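Local coordinates for haloacid dehalogenase domain protein hydrolase (Planctomyces limnophilus, PDB 4OVY) that probably acts as a metal-dependent hydrolase of the haloacid dehalogenase superfamily, perhaps a phosphatase, and binds a calcium ion in its crystal structure, at residues A[55-60]-A[100-105]; A[118-123]-A[168-173]. All blocks are in the same frame, centred on the assembly; numbering follows the deposited sequence.

Contact 1: residues A[55-60]-A[100-105]; sequences VQLAFA and TELTMA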
loop_
_atom_site.group_PDB
_atom_site.type_symbol
_atom_site.label_atom_id
_atom_site.label_comp_id
_atom_site.label_asym_id
_atom_site.label_seq_id
_atom_site.Cartn_x
_atom_site.Cartn_y
_atom_site.Cartn_z
ATOM N N VAL A 55 -21.232 8.441 3.984
ATOM C CA VAL A 55 -20.834 9.823 4.227
ATOM C C VAL A 55 -20.215 10.452 2.975
ATOM O O VAL A 55 -20.440 11.628 2.701
ATOM C CB VAL A 55 -19.865 9.949 5.424
ATOM C CG1 VAL A 55 -19.368 11.382 5.569
ATOM C CG2 VAL A 55 -20.559 9.508 6.711
ATOM N N GLN A 56 -19.441 9.677 2.214
ATOM C CA GLN A 56 -18.875 10.197 0.975
ATOM C C GLN A 56 -19.958 10.551 -0.049
ATOM O O GLN A 56 -19.755 11.451 -0.856
ATOM C CB GLN A 56 -17.847 9.251 0.364
ATOM C CG GLN A 56 -17.103 9.862 -0.816
ATOM C CD GLN A 56 -16.057 8.945 -1.400
ATOM O OE1 GLN A 56 -15.601 8.014 -0.748
ATOM N NE2 GLN A 56 -15.661 9.214 -2.633
ATOM N N LEU A 57 -21.092 9.856 -0.021
ATOM C CA LEU A 57 -22.209 10.221 -0.904
ATOM C C LEU A 57 -22.792 11.577 -0.496
ATOM O O LEU A 57 -23.095 12.412 -1.363
ATOM C CB LEU A 57 -23.274 9.119 -0.947
ATOM C CG LEU A 57 -24.409 9.312 -1.963
ATOM C CD1 LEU A 57 -23.877 9.554 -3.370
ATOM C CD2 LEU A 57 -25.343 8.110 -1.934
ATOM N N ALA A 58 -22.918 11.816 0.815
ATOM C CA ALA A 58 -23.326 13.133 1.321
ATOM C C ALA A 58 -22.368 14.226 0.823
ATOM O O ALA A 58 -22.802 15.287 0.381
ATOM C CB ALA A 58 -23.397 13.137 2.847
ATOM N N PHE A 59 -21.067 13.956 0.905
ATOM C CA PHE A 59 -20.035 14.869 0.396
ATOM C C PHE A 59 -20.229 15.127 -1.099
ATOM O O PHE A 59 -20.272 16.279 -1.534
ATOM C CB PHE A 59 -18.644 14.281 0.696
ATOM C CG PHE A 59 -17.512 14.910 -0.066
ATOM C CD1 PHE A 59 -16.952 16.112 0.353
ATOM C CD2 PHE A 59 -16.955 14.267 -1.165
ATOM C CE1 PHE A 59 -15.884 16.678 -0.325
ATOM C CE2 PHE A 59 -15.893 14.829 -1.853
ATOM C CZ PHE A 59 -15.355 16.037 -1.438
ATOM N N ALA A 60 -20.375 14.053 -1.871
ATOM C CA ALA A 60 -20.556 14.164 -3.324
ATOM C C ALA A 60 -21.797 14.991 -3.673
ATOM O O ALA A 60 -21.768 15.802 -4.603
ATOM C CB ALA A 60 -20.636 12.782 -3.956
ATOM N N THR A 100 -17.258 6.375 -6.594
ATOM C CA THR A 100 -15.938 6.828 -6.998
ATOM C C THR A 100 -15.986 7.478 -8.395
ATOM O O THR A 100 -15.315 8.477 -8.616
ATOM C CB THR A 100 -14.872 5.715 -6.865
ATOM O OG1 THR A 100 -14.578 5.529 -5.475
ATOM C CG2 THR A 100 -13.569 6.079 -7.562
ATOM N N GLU A 101 -16.804 6.954 -9.310
ATOM C CA GLU A 101 -16.984 7.610 -10.613
ATOM C C GLU A 101 -17.559 9.026 -10.484
ATOM O O GLU A 101 -17.144 9.934 -11.206
ATOM C CB GLU A 101 -17.863 6.771 -11.543
ATOM C CG GLU A 101 -17.165 5.520 -12.045
ATOM C CD GLU A 101 -18.061 4.610 -12.865
ATOM O OE1 GLU A 101 -19.279 4.540 -12.602
ATOM O OE2 GLU A 101 -17.531 3.944 -13.767
ATOM N N LEU A 102 -18.514 9.208 -9.575
ATOM C CA LEU A 102 -19.115 10.516 -9.350
ATOM C C LEU A 102 -18.070 11.486 -8.790
ATOM O O LEU A 102 -17.981 12.638 -9.224
ATOM C CB LEU A 102 -20.313 10.396 -8.405
ATOM C CG LEU A 102 -21.036 11.672 -7.984
ATOM C CD1 LEU A 102 -21.538 12.430 -9.201
ATOM C CD2 LEU A 102 -22.189 11.346 -7.045
ATOM N N THR A 103 -17.269 11.007 -7.841
ATOM C CA THR A 103 -16.214 11.821 -7.255
ATOM C C THR A 103 -15.122 12.118 -8.292
ATOM O O THR A 103 -14.617 13.240 -8.368
ATOM C CB THR A 103 -15.612 11.118 -6.018
ATOM O OG1 THR A 103 -16.665 10.783 -5.101
ATOM C CG2 THR A 103 -14.610 12.013 -5.328
HETATM N N MSE A 104 -14.789 11.108 -9.098
HETATM C CA MSE A 104 -13.813 11.225 -10.183
HETATM C C MSE A 104 -14.213 12.303 -11.157
HETATM O O MSE A 104 -13.394 13.145 -11.521
HETATM C CB MSE A 104 -13.726 9.881 -10.914
HETATM C CG MSE A 104 -12.854 9.868 -12.166
HETATM SE SE MSE A 104 -13.284 8.273 -13.246
HETATM C CE MSE A 104 -15.025 8.848 -13.985
ATOM N N ALA A 105 -15.475 12.289 -11.586
ATOM C CA ALA A 105 -15.943 13.218 -12.616
ATOM C C ALA A 105 -15.993 14.672 -12.140
ATOM O O ALA A 105 -15.987 15.583 -12.961
ATOM C CB ALA A 105 -17.311 12.793 -13.135
HETATM O O HOH W 1 -13.820 8.067 -4.452
#
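The amide nitrogen NE2 of Q56 serves two partners between helices 55-67 and 95-106. It donates to OG1 of T103 at 3.1 Å, with an N-H...O angle of 146°. The hydroxyl oxygen sits close to the amide plane. NE2 also donates to a water at 2.8 Å. That water donates in turn to OG1 of T100, also at 2.8 Å, which ties the amide to the same helix one turn earlier. The other polar atom of the amide, OE1, accepts from N of G164. With both ends of the amide engaged, its flip is defined and its rotation is fixed.

Q56 gets there by an extended chain. CG lies anti to the backbone N (chi1 -172°) and the next torsion is also straight. This straight chain carries the amide over to helix 95-106, where it meets the T103 side chain at about a right angle. The T103 hydroxyl has a second bond to O of L99 in its own helix, so one oxygen accepts from Q56 and donates to L99.

The apolar part lies alongside. CD2 of L102 packs on CB of A60 at 3.7 Å, while CD1 of L57 stays further off, 4.4 Å from the same CD2. The segment axes come to 10.3 Å and run in the same general direction, inclined by 32°.

Both helices lie in the helical region between strands 38-41 and 156-161, as in haloacid dehalogenase relatives with a cap inserted after the first core strand.

Contact 2: residues A[118-123]-A[168-173]; sequences IVTEWI and MRPWAK
From CB to CG, the ring of P170 meets two neighbours in turn on helix 112-125. CB faces OG1 of T120 at 3.6 Å, a van der Waals touch on a hydroxyl that is hydrogen-bonded to O of E116. CG, the tip of the ring, meets CG1 of V119 at 3.8 Å, with CB of V119 behind it at 4.2 Å. V119 holds CG1 anti to its N (chi1 169°), which directs that methyl at the proline. The two side chains cross at about a right angle.

One turn on, I123 approaches the indole of W171. Its CD1 lies over one face of the five-membered ring, 3.8 Å from the centroid and 26° off the normal. This is a CH-pi contact, offset toward the rim, and NE1 is the nearest ring atom to CD1 at 3.5 Å. The other face of the indole carries O of M168, 3.5 Å above the plane.

This joins two parts of a haloacid dehalogenase fold. Helix 112-125 belongs to the helical region ahead of strand 156-161, whereas 168-173 runs from the end of helix 165-168 into the start of helix 172-176, after that strand of the core sheet. W171 stands at the N-cap position of helix 172-176.

The indole NE1 is bound to O of F167, which fixes the ring rotation under I123. W48 meets the same indole with planes about 30° apart, and the W171 side chain is about 7 Å from that of the calcium ligand D44.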
loop_
_atom_site.group_PDB
_atom_site.type_symbol
_atom_site.label_atom_id
_atom_site.label_comp_id
_atom_site.label_asym_id
_atom_site.label_seq_id
_atom_site.Cartn_x
_atom_site.Cartn_y
_atom_site.Cartn_z
ATOM N N ILE A 118 -10.335 20.253 0.221
ATOM C CA ILE A 118 -11.776 20.225 0.006
ATOM C C ILE A 118 -12.467 19.248 0.965
ATOM O O ILE A 118 -13.462 19.596 1.602
ATOM C CB ILE A 118 -12.106 19.898 -1.474
ATOM C CG1 ILE A 118 -11.814 21.134 -2.330
ATOM C CG2 ILE A 118 -13.563 19.480 -1.642
ATOM C CD1 ILE A 118 -11.784 20.885 -3.820
ATOM N N VAL A 119 -11.939 18.035 1.059
ATOM C CA VAL A 119 -12.470 17.035 1.986
ATOM C C VAL A 119 -12.396 17.516 3.443
ATOM O O VAL A 119 -13.356 17.380 4.199
ATOM C CB VAL A 119 -11.716 15.694 1.854
ATOM C CG1 VAL A 119 -12.082 14.747 2.991
ATOM C CG2 VAL A 119 -12.017 15.046 0.509
ATOM N N THR A 120 -11.254 18.063 3.826
ATOM C CA THR A 120 -11.030 18.508 5.210
ATOM C C THR A 120 -11.989 19.622 5.614
ATOM O O THR A 120 -12.551 19.609 6.710
ATOM C CB THR A 120 -9.574 18.957 5.394
ATOM O OG1 THR A 120 -8.723 17.822 5.198
ATOM C CG2 THR A 120 -9.341 19.540 6.790
ATOM N N GLU A 121 -12.182 20.584 4.724
ATOM C CA GLU A 121 -13.116 21.658 4.977
ATOM C C GLU A 121 -14.555 21.149 5.043
ATOM O O GLU A 121 -15.308 21.556 5.918
ATOM C CB GLU A 121 -12.954 22.759 3.936
ATOM C CG GLU A 121 -11.655 23.529 4.104
ATOM C CD GLU A 121 -11.568 24.225 5.452
ATOM O OE1 GLU A 121 -12.174 25.312 5.600
ATOM O OE2 GLU A 121 -10.899 23.676 6.362
ATOM N N TRP A 122 -14.927 20.239 4.152
ATOM C CA TRP A 122 -16.278 19.692 4.180
ATOM C C TRP A 122 -16.537 18.907 5.463
ATOM O O TRP A 122 -17.565 19.089 6.111
ATOM C CB TRP A 122 -16.544 18.786 2.977
ATOM C CG TRP A 122 -17.945 18.278 2.975
ATOM C CD1 TRP A 122 -19.041 18.914 2.466
ATOM C CD2 TRP A 122 -18.419 17.047 3.532
ATOM N NE1 TRP A 122 -20.161 18.148 2.659
ATOM C CE2 TRP A 122 -19.811 17.001 3.318
ATOM C CE3 TRP A 122 -17.802 15.977 4.192
ATOM C CZ2 TRP A 122 -20.597 15.924 3.729
ATOM C CZ3 TRP A 122 -18.592 14.906 4.605
ATOM C CH2 TRP A 122 -19.970 14.892 4.371
ATOM N N ILE A 123 -15.611 18.031 5.833
ATOM C CA ILE A 123 -15.880 17.117 6.942
ATOM C C ILE A 123 -15.869 17.818 8.306
ATOM O O ILE A 123 -16.374 17.278 9.286
ATOM C CB ILE A 123 -14.951 15.878 6.916
ATOM C CG1 ILE A 123 -15.664 14.677 7.559
ATOM C CG2 ILE A 123 -13.610 16.178 7.575
ATOM C CD1 ILE A 123 -15.298 13.348 6.953
HETATM N N MSE A 168 -10.966 9.330 3.002
HETATM C CA MSE A 168 -10.733 8.881 4.391
HETATM C C MSE A 168 -9.406 9.335 4.946
HETATM O O MSE A 168 -9.285 9.625 6.144
HETATM C CB MSE A 168 -10.794 7.353 4.445
HETATM C CG MSE A 168 -12.193 6.847 4.100
HETATM SE SE MSE A 168 -12.239 4.876 4.135
HETATM C CE MSE A 168 -11.205 4.507 2.504
ATOM N N ARG A 169 -8.394 9.405 4.090
ATOM C CA ARG A 169 -7.022 9.686 4.539
ATOM C C ARG A 169 -6.792 10.998 5.290
ATOM O O ARG A 169 -5.934 11.041 6.166
ATOM C CB ARG A 169 -6.030 9.587 3.379
ATOM C CG ARG A 169 -5.569 8.167 3.112
ATOM C CD ARG A 169 -4.724 8.074 1.859
ATOM N NE ARG A 169 -3.973 6.821 1.812
ATOM C CZ ARG A 169 -3.325 6.359 0.748
ATOM N NH1 ARG A 169 -3.341 7.014 -0.410
ATOM N NH2 ARG A 169 -2.645 5.235 0.844
ATOM N N PRO A 170 -7.535 12.068 4.954
ATOM C CA PRO A 170 -7.292 13.326 5.655
ATOM C C PRO A 170 -7.552 13.302 7.171
ATOM O O PRO A 170 -6.944 14.088 7.894
ATOM C CB PRO A 170 -8.246 14.307 4.963
ATOM C CG PRO A 170 -8.475 13.723 3.610
ATOM C CD PRO A 170 -8.462 12.242 3.818
ATOM N N TRP A 171 -8.427 12.414 7.637
ATOM C CA TRP A 171 -8.879 12.426 9.037
ATOM C C TRP A 171 -8.729 11.094 9.791
ATOM O O TRP A 171 -8.906 11.058 11.016
ATOM C CB TRP A 171 -10.340 12.895 9.097
ATOM C CG TRP A 171 -11.253 12.127 8.192
ATOM C CD1 TRP A 171 -11.563 12.424 6.892
ATOM C CD2 TRP A 171 -11.961 10.933 8.508
ATOM N NE1 TRP A 171 -12.423 11.484 6.379
ATOM C CE2 TRP A 171 -12.683 10.553 7.350
ATOM C CE3 TRP A 171 -12.055 10.138 9.653
ATOM C CZ2 TRP A 171 -13.493 9.420 7.313
ATOM C CZ3 TRP A 171 -12.864 9.009 9.615
ATOM C CH2 TRP A 171 -13.570 8.661 8.454
ATOM N N ALA A 172 -8.399 10.014 9.085
ATOM C CA ALA A 172 -8.398 8.672 9.696
ATOM C C ALA A 172 -7.353 8.509 10.806
ATOM O O ALA A 172 -7.564 7.745 11.762
ATOM C CB ALA A 172 -8.218 7.591 8.626
ATOM N N LYS A 173 -6.230 9.218 10.695
ATOM C CA LYS A 173 -5.194 9.114 11.718
ATOM C C LYS A 173 -5.675 9.742 13.013
ATOM O O LYS A 173 -5.569 9.118 14.068
ATOM C CB LYS A 173 -3.883 9.750 11.283
ATOM C CG LYS A 173 -2.699 9.287 12.119
ATOM C CD LYS A 173 -1.461 10.102 11.787
ATOM C CE LYS A 173 -1.379 11.366 12.627
ATOM N NZ LYS A 173 -0.624 11.118 13.887
#

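Contacts 1 and 2 are both largely buried, but contact 2 includes two partly exposed residues: T120 at its margin and P170 in its middle. Contact 1 joins two helices of the region between core strands 38-41 and 156-161. Contact 2 ties the next helix, 112-125, to the 168-173 segment, which follows strand 156-161. Their chemistry differs: contact 1 combines a water-assisted amide network with small apolar packing, while contact 2 relies on proline and indole packing. The two also touch directly. The indole of W122 packs against the 55-60 backbone and meets F59 edge-to-face, and F59 also packs on I118. Helix 112-125 thus leans on helix 55-67 as well as on the core.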